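Local coordinates for protein DTDP-4-dehydrorhamnose reductase, rfbD ortholog (Clostridium acetobutylicum, PDB 1VL0) that probably catalyses the reduction of dTDP-6-deoxy-L-lyxo-4-hexulose to dTDP-L-rhamnose, and binds a nicotinamide adenine dinucleotide cofactor, at residues V76-E80 with R253-R257; I125-D129 with Y266-L270; T193-D199 with C218-G222; K206-N212 with T271-I275. All coordinates share one frame; numbering follows the deposited sequence.

Interaction 1. Residues V76-E80 with R253-R257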
loop_
_atom_site.group_PDB
_atom_site.type_symbol
_atom_site.label_atom_id
_atom_site.label_comp_id
_atom_site.label_asym_id
_atom_site.label_seq_id
_atom_site.Cartn_x
_atom_site.Cartn_y
_atom_site.Cartn_z
ATOM N N VAL A 76 -1.952 -8.088 -25.855
ATOM C CA VAL A 76 -2.935 -7.240 -25.169
ATOM C C VAL A 76 -4.369 -7.668 -25.441
ATOM O O VAL A 76 -5.177 -7.763 -24.511
ATOM C CB VAL A 76 -2.732 -5.738 -25.516
ATOM C CG1 VAL A 76 -3.904 -4.892 -25.072
ATOM C CG2 VAL A 76 -1.449 -5.233 -24.904
ATOM N N ASP A 77 -4.698 -7.926 -26.698
ATOM C CA ASP A 77 -6.064 -8.323 -27.050
ATOM C C ASP A 77 -6.364 -9.704 -26.512
ATOM O O ASP A 77 -7.459 -9.937 -26.030
ATOM C CB ASP A 77 -6.277 -8.279 -28.580
ATOM C CG ASP A 77 -6.172 -6.862 -29.148
ATOM O OD1 ASP A 77 -6.835 -5.940 -28.602
ATOM O OD2 ASP A 77 -5.457 -6.572 -30.129
ATOM N N LYS A 78 -5.399 -10.620 -26.598
ATOM C CA LYS A 78 -5.573 -11.985 -26.067
ATOM C C LYS A 78 -5.770 -12.031 -24.543
ATOM O O LYS A 78 -6.381 -12.965 -24.038
ATOM C CB LYS A 78 -4.392 -12.908 -26.473
ATOM C CG LYS A 78 -4.616 -13.707 -27.758
ATOM N N CYS A 79 -5.245 -11.049 -23.810
ATOM C CA CYS A 79 -5.485 -10.979 -22.354
ATOM C C CYS A 79 -6.972 -10.859 -22.016
ATOM O O CYS A 79 -7.425 -11.381 -20.999
ATOM C CB CYS A 79 -4.724 -9.798 -21.715
ATOM S SG CYS A 79 -2.935 -10.005 -21.633
ATOM N N GLU A 80 -7.730 -10.177 -22.867
ATOM C CA GLU A 80 -9.169 -9.988 -22.632
ATOM C C GLU A 80 -9.904 -11.303 -22.621
ATOM O O GLU A 80 -10.820 -11.478 -21.844
ATOM C CB GLU A 80 -9.810 -9.079 -23.684
ATOM C CG GLU A 80 -9.300 -7.651 -23.719
ATOM C CD GLU A 80 -9.510 -6.884 -22.411
ATOM O OE1 GLU A 80 -10.456 -7.180 -21.630
ATOM O OE2 GLU A 80 -8.711 -5.952 -22.185
ATOM N N ARG A 253 -10.380 -3.111 -31.911
ATOM C CA ARG A 253 -9.738 -4.280 -31.289
ATOM C C ARG A 253 -10.379 -4.622 -29.949
ATOM O O ARG A 253 -11.007 -3.764 -29.339
ATOM C CB ARG A 253 -8.264 -3.999 -31.033
ATOM C CG ARG A 253 -7.347 -3.842 -32.241
ATOM C CD ARG A 253 -7.190 -5.007 -33.183
ATOM N NE ARG A 253 -5.874 -5.596 -32.917
ATOM C CZ ARG A 253 -4.698 -4.947 -33.066
ATOM N NH1 ARG A 253 -4.655 -3.685 -33.505
ATOM N NH2 ARG A 253 -3.548 -5.561 -32.772
ATOM N N PRO A 254 -10.242 -5.877 -29.499
ATOM C CA PRO A 254 -10.817 -6.327 -28.202
ATOM C C PRO A 254 -10.404 -5.531 -26.960
ATOM O O PRO A 254 -11.216 -5.358 -26.055
ATOM C CB PRO A 254 -10.339 -7.786 -28.086
ATOM C CG PRO A 254 -10.106 -8.223 -29.503
ATOM C CD PRO A 254 -9.614 -6.994 -30.235
ATOM N N ALA A 255 -9.152 -5.086 -26.910
ATOM C CA ALA A 255 -8.643 -4.317 -25.770
ATOM C C ALA A 255 -8.694 -2.784 -26.021
ATOM O O ALA A 255 -8.293 -2.302 -27.102
ATOM C CB ALA A 255 -7.218 -4.755 -25.430
ATOM N N LYS A 256 -9.187 -2.042 -25.021
ATOM C CA LYS A 256 -9.131 -0.575 -25.014
ATOM C C LYS A 256 -7.667 -0.119 -24.936
ATOM O O LYS A 256 -6.915 -0.561 -24.047
ATOM C CB LYS A 256 -9.930 0.037 -23.830
ATOM C CG LYS A 256 -11.450 -0.177 -23.886
ATOM C CD LYS A 256 -12.158 0.275 -22.594
ATOM N N ARG A 257 -7.279 0.740 -25.894
ATOM C CA ARG A 257 -5.945 1.357 -25.939
ATOM C C ARG A 257 -6.015 2.825 -25.582
ATOM O O ARG A 257 -6.960 3.504 -25.971
ATOM C CB ARG A 257 -5.336 1.201 -27.326
ATOM C CG ARG A 257 -4.632 -0.136 -27.477
ATOM C CD ARG A 257 -4.704 -0.686 -28.841
ATOM N NE ARG A 257 -4.024 -1.975 -28.915
ATOM C CZ ARG A 257 -4.615 -3.161 -28.827
ATOM N NH1 ARG A 257 -5.937 -3.264 -28.622
ATOM N NH2 ARG A 257 -3.868 -4.257 -28.945
HETATM O O HOH W 1 -10.016 -3.476 -22.751
#
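Asp77, on the short helix 76-81, is the hub of the contact: its carboxylate reaches into the 253-257 loop and is gripped there by two arginines and a backbone amide. Arg257 takes it end-on with two nitrogens. Arg257 NH1 lies 2.8 Å from Asp77 OD1 in a nearly straight bond (168°) on the syn side, whereas NH2 gives a more bent bond (140°) to OD2 from above the carboxylate plane. The two flat groups are turned 44° against each other. Asp77 OD1 also accepts from the backbone N of Ala255 (3.0 Å) on its anti lone pair, and Asp77 OD2 forms a salt bridge with Arg253 NE, also 3.0 Å away. Asp77, Arg253 and Arg257 make a salt-bridge network that ties the helix following strand 66-69 to the long loop between strand 242-246 and helix 266-270, in an extended short-chain dehydrogenase/reductase fold with a Rossmann-type sheet. Packing is closest beside this network. With CG1 anti to the backbone N, Val76 brings that methyl to 3.3 Å from Ala255 CB, tight for two carbons, and over one face of the Arg257 guanidinium; the same side chain touches the cofactor-binding Tyr137. Towards Glu80 the contact is looser. Glu80 CG stays 3.8 Å from Pro254 O, and a water joins OE2 to Lys256 N, while OE2 also accepts from the backbone N of Ala136. Lys256 is solvent-exposed here.

Interaction 2. Residues I125-D129 with Y266-L270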
loop_
_atom_site.group_PDB
_atom_site.type_symbol
_atom_site.label_atom_id
_atom_site.label_comp_id
_atom_site.label_asym_id
_atom_site.label_seq_id
_atom_site.Cartn_x
_atom_site.Cartn_y
_atom_site.Cartn_z
ATOM N N ILE A 125 2.727 11.805 -18.180
ATOM C CA ILE A 125 2.171 11.231 -16.962
ATOM C C ILE A 125 3.313 10.885 -16.064
ATOM O O ILE A 125 4.240 10.223 -16.494
ATOM C CB ILE A 125 1.358 9.984 -17.305
ATOM C CG1 ILE A 125 0.264 10.332 -18.315
ATOM C CG2 ILE A 125 0.752 9.393 -16.080
ATOM C CD1 ILE A 125 -0.244 9.066 -19.036
ATOM N N THR A 126 3.254 11.332 -14.813
ATOM C CA THR A 126 4.302 11.010 -13.839
ATOM C C THR A 126 3.942 9.827 -12.958
ATOM O O THR A 126 2.815 9.375 -12.900
ATOM C CB THR A 126 4.654 12.160 -12.916
ATOM O OG1 THR A 126 3.738 12.198 -11.830
ATOM C CG2 THR A 126 4.625 13.483 -13.596
ATOM N N GLU A 127 4.953 9.331 -12.275
ATOM C CA GLU A 127 4.791 8.216 -11.363
ATOM C C GLU A 127 3.849 8.522 -10.183
ATOM O O GLU A 127 3.493 7.629 -9.468
ATOM C CB GLU A 127 6.160 7.867 -10.799
ATOM C CG GLU A 127 7.181 7.376 -11.824
ATOM C CD GLU A 127 7.992 8.472 -12.522
ATOM O OE1 GLU A 127 7.537 9.649 -12.594
ATOM O OE2 GLU A 127 9.081 8.132 -13.034
ATOM N N PHE A 128 3.515 9.803 -9.963
ATOM C CA PHE A 128 2.651 10.214 -8.869
ATOM C C PHE A 128 1.199 10.412 -9.315
ATOM O O PHE A 128 0.364 10.750 -8.528
ATOM C CB PHE A 128 3.170 11.500 -8.229
ATOM C CG PHE A 128 4.599 11.424 -7.798
ATOM C CD1 PHE A 128 4.993 10.515 -6.841
ATOM C CD2 PHE A 128 5.563 12.207 -8.388
ATOM C CE1 PHE A 128 6.348 10.402 -6.449
ATOM C CE2 PHE A 128 6.902 12.105 -8.007
ATOM C CZ PHE A 128 7.285 11.199 -7.011
ATOM N N ASP A 129 0.929 10.218 -10.590
ATOM C CA ASP A 129 -0.404 10.297 -11.113
ATOM C C ASP A 129 -1.198 9.025 -10.825
ATOM O O ASP A 129 -0.630 7.972 -10.618
ATOM C CB ASP A 129 -0.328 10.549 -12.619
ATOM C CG ASP A 129 0.121 11.963 -12.944
ATOM O OD1 ASP A 129 -0.124 12.862 -12.107
ATOM O OD2 ASP A 129 0.705 12.256 -13.991
ATOM N N TYR A 266 9.845 11.209 -14.722
ATOM C CA TYR A 266 9.964 12.227 -13.638
ATOM C C TYR A 266 10.858 11.796 -12.484
ATOM O O TYR A 266 11.680 12.545 -11.981
ATOM C CB TYR A 266 8.577 12.566 -13.147
ATOM C CG TYR A 266 8.439 13.870 -12.411
ATOM C CD1 TYR A 266 9.157 14.989 -12.758
ATOM C CD2 TYR A 266 7.548 13.971 -11.339
ATOM C CE1 TYR A 266 9.001 16.193 -12.041
ATOM C CE2 TYR A 266 7.392 15.112 -10.637
ATOM C CZ TYR A 266 8.116 16.241 -10.997
ATOM O OH TYR A 266 7.905 17.389 -10.266
HETATM N N MSE A 267 10.754 10.550 -12.094
HETATM C CA MSE A 267 11.602 10.062 -10.985
HETATM C C MSE A 267 13.053 10.043 -11.348
HETATM O O MSE A 267 13.926 10.283 -10.493
HETATM C CB MSE A 267 11.152 8.666 -10.554
HETATM C CG MSE A 267 9.886 8.699 -9.729
HETATM SE SE MSE A 267 10.313 9.251 -7.875
HETATM C CE MSE A 267 11.423 7.736 -7.338
ATOM N N LEU A 268 13.350 9.730 -12.601
ATOM C CA LEU A 268 14.726 9.863 -13.082
ATOM C C LEU A 268 15.219 11.301 -13.058
ATOM O O LEU A 268 16.317 11.590 -12.544
ATOM C CB LEU A 268 14.870 9.256 -14.465
ATOM C CG LEU A 268 14.863 7.725 -14.508
ATOM C CD1 LEU A 268 14.899 7.262 -15.967
ATOM C CD2 LEU A 268 16.027 7.103 -13.726
ATOM N N GLU A 269 14.390 12.207 -13.562
ATOM C CA GLU A 269 14.688 13.641 -13.539
ATOM C C GLU A 269 14.911 14.182 -12.127
ATOM O O GLU A 269 15.775 15.001 -11.899
ATOM C CB GLU A 269 13.545 14.420 -14.175
ATOM C CG GLU A 269 13.376 14.214 -15.670
ATOM C CD GLU A 269 12.088 14.903 -16.217
ATOM O OE1 GLU A 269 11.408 15.599 -15.470
ATOM O OE2 GLU A 269 11.745 14.743 -17.406
ATOM N N LEU A 270 14.115 13.712 -11.177
ATOM C CA LEU A 270 14.188 14.182 -9.805
ATOM C C LEU A 270 15.307 13.518 -8.994
ATOM O O LEU A 270 15.559 13.952 -7.876
ATOM C CB LEU A 270 12.865 13.901 -9.084
ATOM C CG LEU A 270 11.562 14.585 -9.503
ATOM C CD1 LEU A 270 10.429 13.968 -8.705
ATOM C CD2 LEU A 270 11.648 16.063 -9.284
HETATM O O HOH W 2 11.424 8.084 -14.219
#
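The type I turn from Thr126 to Asp129 meets the first turn of helix 266-270 closest at Thr126 and Tyr266, whose CA atoms are 5.8 Å apart. The turn is braced from within, Thr126 OG1 accepting from Phe128 N in an ST turn. From its second position Glu127 folds its carboxylate towards the helix, the chain bending at chi2 (87°), and OE2 takes the backbone N of Met267 at 3.1 Å from above the carboxylate plane. A water bridges the same oxygen to Leu268 N, and His217 N donates to it as well, so a single carboxylate oxygen gathers three donors. The Thr126 methyl CG2 runs alongside Tyr266, 3.7 Å from CD2. Phe128 presents its ring edge to Tyr266 CD2 and to Leu270 CD1. Phe128 CZ lies 3.7 Å from the SE atom of Met267, modelled as selenomethionine, an oblique Met-aromatic contact. Beyond Phe128 comes the second subunit, whose Tyr87 stacks on this ring and whose Asp84 binds Tyr266 OH. The contact thus joins the loop between strand 107-113 and helix 136-151 to helix 266-270, with Phe216 of strand 214-217 packed against Met267 and Leu268.

Interaction 3. Residues T193-D199 with C218-G222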
loop_
_atom_site.group_PDB
_atom_site.type_symbol
_atom_site.label_atom_id
_atom_site.label_comp_id
_atom_site.label_asym_id
_atom_site.label_seq_id
_atom_site.Cartn_x
_atom_site.Cartn_y
_atom_site.Cartn_z
ATOM N N THR A 193 5.571 7.336 -26.737
ATOM C CA THR A 193 6.940 7.479 -27.160
ATOM C C THR A 193 7.538 6.090 -27.404
ATOM O O THR A 193 7.560 5.284 -26.466
ATOM C CB THR A 193 7.804 8.118 -26.075
ATOM O OG1 THR A 193 7.115 9.240 -25.504
ATOM C CG2 THR A 193 9.127 8.623 -26.717
ATOM N N PRO A 194 8.049 5.853 -28.628
ATOM C CA PRO A 194 8.770 4.607 -28.966
ATOM C C PRO A 194 9.960 4.458 -28.067
ATOM O O PRO A 194 10.636 5.467 -27.826
ATOM C CB PRO A 194 9.228 4.860 -30.403
ATOM C CG PRO A 194 8.213 5.906 -30.949
ATOM C CD PRO A 194 7.949 6.778 -29.787
ATOM N N THR A 195 10.217 3.228 -27.555
ATOM C CA THR A 195 11.267 3.005 -26.605
ATOM C C THR A 195 12.079 1.817 -26.975
ATOM O O THR A 195 11.529 0.764 -27.289
ATOM C CB THR A 195 10.677 2.835 -25.175
ATOM O OG1 THR A 195 10.007 4.052 -24.824
ATOM C CG2 THR A 195 11.781 2.665 -24.108
ATOM N N SER A 196 13.391 2.034 -27.024
ATOM C CA SER A 196 14.345 0.964 -27.381
ATOM C C SER A 196 14.674 0.221 -26.123
ATOM O O SER A 196 14.814 0.836 -25.100
ATOM C CB SER A 196 15.665 1.553 -27.971
ATOM O OG SER A 196 16.603 0.494 -28.247
ATOM N N THR A 197 14.901 -1.092 -26.203
ATOM C CA THR A 197 15.370 -1.853 -25.042
ATOM C C THR A 197 16.748 -1.434 -24.578
ATOM O O THR A 197 17.164 -1.713 -23.450
ATOM C CB THR A 197 15.417 -3.368 -25.335
ATOM O OG1 THR A 197 16.108 -3.620 -26.583
ATOM C CG2 THR A 197 14.026 -3.916 -25.519
ATOM N N VAL A 198 17.510 -0.806 -25.449
ATOM C CA VAL A 198 18.862 -0.398 -25.080
ATOM C C VAL A 198 18.764 0.619 -23.969
ATOM O O VAL A 198 19.514 0.561 -23.018
ATOM C CB VAL A 198 19.609 0.243 -26.286
ATOM C CG1 VAL A 198 20.936 0.922 -25.844
ATOM C CG2 VAL A 198 19.845 -0.826 -27.361
ATOM N N ASP A 199 17.871 1.601 -24.141
ATOM C CA ASP A 199 17.689 2.661 -23.133
ATOM C C ASP A 199 17.026 2.134 -21.848
ATOM O O ASP A 199 17.348 2.588 -20.768
ATOM C CB ASP A 199 16.805 3.767 -23.718
ATOM C CG ASP A 199 17.475 4.458 -24.871
ATOM O OD1 ASP A 199 17.375 3.891 -25.985
ATOM O OD2 ASP A 199 18.175 5.512 -24.719
ATOM N N CYS A 218 10.091 4.808 -17.656
ATOM C CA CYS A 218 11.246 4.733 -18.535
ATOM C C CYS A 218 10.827 4.481 -19.972
ATOM O O CYS A 218 10.763 3.321 -20.422
ATOM C CB CYS A 218 12.207 3.633 -18.087
ATOM S SG CYS A 218 13.688 3.740 -19.099
ATOM N N THR A 219 10.474 5.577 -20.658
ATOM C CA THR A 219 10.409 5.611 -22.089
ATOM C C THR A 219 11.472 6.616 -22.637
ATOM O O THR A 219 12.034 7.450 -21.907
ATOM C CB THR A 219 9.000 6.002 -22.579
ATOM O OG1 THR A 219 8.635 7.298 -22.076
ATOM C CG2 THR A 219 7.967 5.059 -22.035
ATOM N N CYS A 220 11.703 6.533 -23.948
ATOM C CA CYS A 220 12.599 7.457 -24.597
ATOM C C CYS A 220 12.043 8.890 -24.519
ATOM O O CYS A 220 10.864 9.108 -24.216
ATOM C CB CYS A 220 12.920 6.991 -26.048
ATOM S SG CYS A 220 14.172 5.620 -26.177
ATOM N N LYS A 221 12.902 9.883 -24.741
ATOM C CA LYS A 221 12.446 11.283 -24.699
ATOM C C LYS A 221 11.608 11.623 -25.900
ATOM O O LYS A 221 11.781 11.037 -26.975
ATOM C CB LYS A 221 13.623 12.236 -24.616
ATOM C CG LYS A 221 14.504 12.071 -23.414
ATOM C CD LYS A 221 15.609 13.130 -23.500
ATOM C CE LYS A 221 16.832 12.879 -22.666
ATOM N NZ LYS A 221 16.478 12.619 -21.362
ATOM N N GLY A 222 10.680 12.569 -25.734
ATOM C CA GLY A 222 9.854 13.010 -26.829
ATOM C C GLY A 222 8.465 12.404 -26.823
ATOM O O GLY A 222 8.059 11.741 -25.869
HETATM O O HOH W 3 6.278 7.719 -23.184
#
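Cys220, Thr193 and Thr195 carry most of the contact between the end of strand 191-196 and the loop that follows strand 214-217. Cys220 gives up the most surface. Cys220 CB sits 3.3 Å from Pro194 O, and its SG points on towards the first turn of helix 197-210, where it lies 3.6 Å from Asp199 OD1. That carboxylate is held mainly from helix 279-290 and the loop before it, by Ser282 and Arg277. Thr193 spreads its two branches over the loop. Thr193 OG1 donates to Gly222 O at 2.7 Å, approaching from above the carbonyl plane, while CG2, anti to the backbone N (the OG1 torsion being -45°), rests 3.1 Å from Cys220 O. A water donates to both Thr193 OG1 and Thr219 OG1, linking the two hydroxyls across the contact; Thr219 OG1 also bonds an unidentified molecule, probably from the crystallisation liquor. Thr195 crosses Thr219 at about a right angle. Thr195 OG1 accepts from Cys220 N at 3.1 Å with an N-H...O angle of 156°, and Thr219 CB packs equally close against the same oxygen. The threonine hydroxyls therefore supply the polar bonds between two backbones that do not pair here as strands. Further along, Ser196 caps helix 197-210, its OG accepting from Val198 N. The contact lies beside the cofactor-binding Leu163, which is close to Thr195, and closes a beta-alpha-beta crossover made of strand 191-196, helix 197-210 and strand 214-217, both strands pairing in parallel with strand 155-164.

Interaction 4. Residues K206-N212 with T271-I275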
loop_
_atom_site.group_PDB
_atom_site.type_symbol
_atom_site.label_atom_id
_atom_site.label_comp_id
_atom_site.label_asym_id
_atom_site.label_seq_id
_atom_site.Cartn_x
_atom_site.Cartn_y
_atom_site.Cartn_z
ATOM N N LYS A 206 21.147 0.875 -14.145
ATOM C CA LYS A 206 21.507 2.088 -13.390
ATOM C C LYS A 206 20.849 2.142 -11.980
ATOM O O LYS A 206 21.530 2.365 -10.974
ATOM C CB LYS A 206 21.067 3.333 -14.181
ATOM C CG LYS A 206 21.303 4.720 -13.524
ATOM C CD LYS A 206 20.501 5.858 -14.322
ATOM C CE LYS A 206 20.611 7.311 -13.714
ATOM N NZ LYS A 206 22.088 7.604 -13.355
ATOM N N VAL A 207 19.529 2.007 -11.917
ATOM C CA VAL A 207 18.844 2.095 -10.628
ATOM C C VAL A 207 19.292 0.991 -9.680
ATOM O O VAL A 207 19.418 1.224 -8.490
ATOM C CB VAL A 207 17.316 2.168 -10.716
ATOM C CG1 VAL A 207 16.903 3.449 -11.479
ATOM C CG2 VAL A 207 16.709 0.940 -11.368
ATOM N N ILE A 208 19.503 -0.211 -10.180
ATOM C CA ILE A 208 20.062 -1.294 -9.333
ATOM C C ILE A 208 21.404 -0.904 -8.744
ATOM O O ILE A 208 21.704 -1.109 -7.573
ATOM C CB ILE A 208 20.228 -2.608 -10.142
ATOM C CG1 ILE A 208 18.861 -3.182 -10.532
ATOM C CG2 ILE A 208 21.000 -3.665 -9.394
ATOM C CD1 ILE A 208 19.043 -4.352 -11.562
ATOM N N ASP A 209 22.245 -0.388 -9.596
ATOM C CA ASP A 209 23.566 0.023 -9.203
ATOM C C ASP A 209 23.539 1.065 -8.084
ATOM O O ASP A 209 24.371 1.048 -7.209
ATOM C CB ASP A 209 24.228 0.642 -10.420
ATOM C CG ASP A 209 25.666 0.357 -10.487
ATOM O OD1 ASP A 209 26.437 0.974 -9.705
ATOM O OD2 ASP A 209 26.104 -0.461 -11.329
ATOM N N GLU A 210 22.592 2.011 -8.167
ATOM C CA GLU A 210 22.435 3.100 -7.199
ATOM C C GLU A 210 21.673 2.722 -5.930
ATOM O O GLU A 210 21.644 3.501 -4.973
ATOM C CB GLU A 210 21.672 4.271 -7.873
ATOM C CG GLU A 210 22.434 4.851 -9.059
ATOM C CD GLU A 210 21.636 5.788 -9.920
ATOM O OE1 GLU A 210 20.382 5.842 -9.817
ATOM O OE2 GLU A 210 22.294 6.460 -10.742
ATOM N N LYS A 211 21.015 1.570 -5.958
ATOM C CA LYS A 211 19.946 1.210 -4.993
ATOM C C LYS A 211 18.867 2.292 -4.862
ATOM O O LYS A 211 18.456 2.671 -3.769
ATOM C CB LYS A 211 20.569 0.815 -3.672
ATOM C CG LYS A 211 21.341 -0.497 -3.822
ATOM C CD LYS A 211 21.594 -1.145 -2.491
ATOM C CE LYS A 211 22.646 -2.248 -2.569
ATOM N NZ LYS A 211 22.268 -3.364 -3.451
ATOM N N ASN A 212 18.430 2.770 -6.034
ATOM C CA ASN A 212 17.472 3.871 -6.185
ATOM C C ASN A 212 16.110 3.203 -6.326
ATOM O O ASN A 212 15.598 3.021 -7.391
ATOM C CB ASN A 212 17.854 4.682 -7.402
ATOM C CG ASN A 212 17.122 6.035 -7.488
ATOM O OD1 ASN A 212 16.360 6.447 -6.578
ATOM N ND2 ASN A 212 17.349 6.720 -8.605
ATOM N N THR A 271 15.903 12.442 -9.507
ATOM C CA THR A 271 16.916 11.699 -8.768
ATOM C C THR A 271 18.256 11.718 -9.484
ATOM O O THR A 271 18.925 12.746 -9.452
ATOM C CB THR A 271 16.455 10.285 -8.393
ATOM O OG1 THR A 271 16.108 9.539 -9.545
ATOM C CG2 THR A 271 15.121 10.301 -7.570
ATOM N N THR A 272 18.644 10.645 -10.180
ATOM C CA THR A 272 19.988 10.546 -10.723
ATOM C C THR A 272 20.076 10.760 -12.220
ATOM O O THR A 272 21.107 10.483 -12.803
ATOM C CB THR A 272 20.591 9.176 -10.376
ATOM O OG1 THR A 272 19.649 8.153 -10.711
ATOM C CG2 THR A 272 20.798 9.031 -8.855
ATOM N N GLY A 273 18.997 11.214 -12.846
ATOM C CA GLY A 273 19.054 11.680 -14.213
ATOM C C GLY A 273 18.380 10.818 -15.273
ATOM O O GLY A 273 18.543 9.603 -15.308
ATOM N N ASP A 274 17.602 11.467 -16.132
ATOM C CA ASP A 274 16.956 10.806 -17.260
ATOM C C ASP A 274 17.957 10.554 -18.398
ATOM O O ASP A 274 18.130 11.371 -19.300
ATOM C CB ASP A 274 15.772 11.602 -17.781
ATOM C CG ASP A 274 15.030 10.855 -18.907
ATOM O OD1 ASP A 274 15.371 9.649 -19.125
ATOM O OD2 ASP A 274 14.092 11.348 -19.585
ATOM N N ILE A 275 18.607 9.404 -18.351
ATOM C CA ILE A 275 19.595 9.036 -19.343
ATOM C C ILE A 275 19.047 8.496 -20.640
ATOM O O ILE A 275 19.814 8.124 -21.487
ATOM C CB ILE A 275 20.585 8.030 -18.734
ATOM C CG1 ILE A 275 19.888 6.734 -18.276
ATOM C CG2 ILE A 275 21.329 8.682 -17.565
ATOM C CD1 ILE A 275 20.828 5.569 -18.172
#
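The Schellman-capped end of helix 197-210 meets the loop joining helix 266-270 to helix 279-290 through Lys206, Glu210 and Asn212. Thr272 lies at the middle of the contact. Thr272 OG1 donates to Glu210 OE1 at 2.6 Å, on the syn side of the carboxylate, the two side chains coming from opposite directions. The other oxygen, Glu210 OE2, is 2.9 Å from Lys206 NZ, a salt bridge between residues one helical turn apart. Lys206 runs almost straight out from the helix and bends only at its end (chi4 45°), which swings NZ back to that oxygen and also lets it donate to Thr272 O, 3.1 Å away and met from above the carbonyl plane. Along the aliphatic part of the lysine, Lys206 CD touches Ile275 CD1 at 3.9 Å as the two side chains slide past each other in opposite directions. Past the helix end, Asn212 sends its ND2 to Thr271 OG1 (3.2 Å), with the hydroxyl lying in the amide plane and the bond nearly straight at 167°. Thr271 OG1 is bonded in addition to Met267 O, in the helix before it. The second subunit adds Lys95, which binds Asn212 OD1, and packs against Glu210 and Thr272. Glu210, itself buried, thus has a lysine on one oxygen and on the other a hydroxyl and a weak bond from Asn212 ND2, an environment that would probably stabilise its ionised form, while Lys206 NZ donates to both the carboxylate and Thr272 O, tying the helix end to the loop.

Along the chain, the segments of interactions 1, 2 and 4 alternate pairwise; both segments of interaction 3 lie between the two of interaction 1, and likewise of interaction 2, but alternate with those of interaction 4. Interaction 1 stands apart, about 33 Å from interaction 4 between centres. The other three cluster, with centres about 13 to 16 Å apart. Interactions 2 and 4 touch where helix 266-270 runs into the 271-275 loop, Leu268 O lying 2.7 Å from Gly273 N, and both face the second subunit. Interactions 3 and 4 share helix 197-210 and a Lys221-Asp274 salt bridge. Residues 266-275 thus link the loop after strand 214-217 and the end of helix 197-210 to the second subunit.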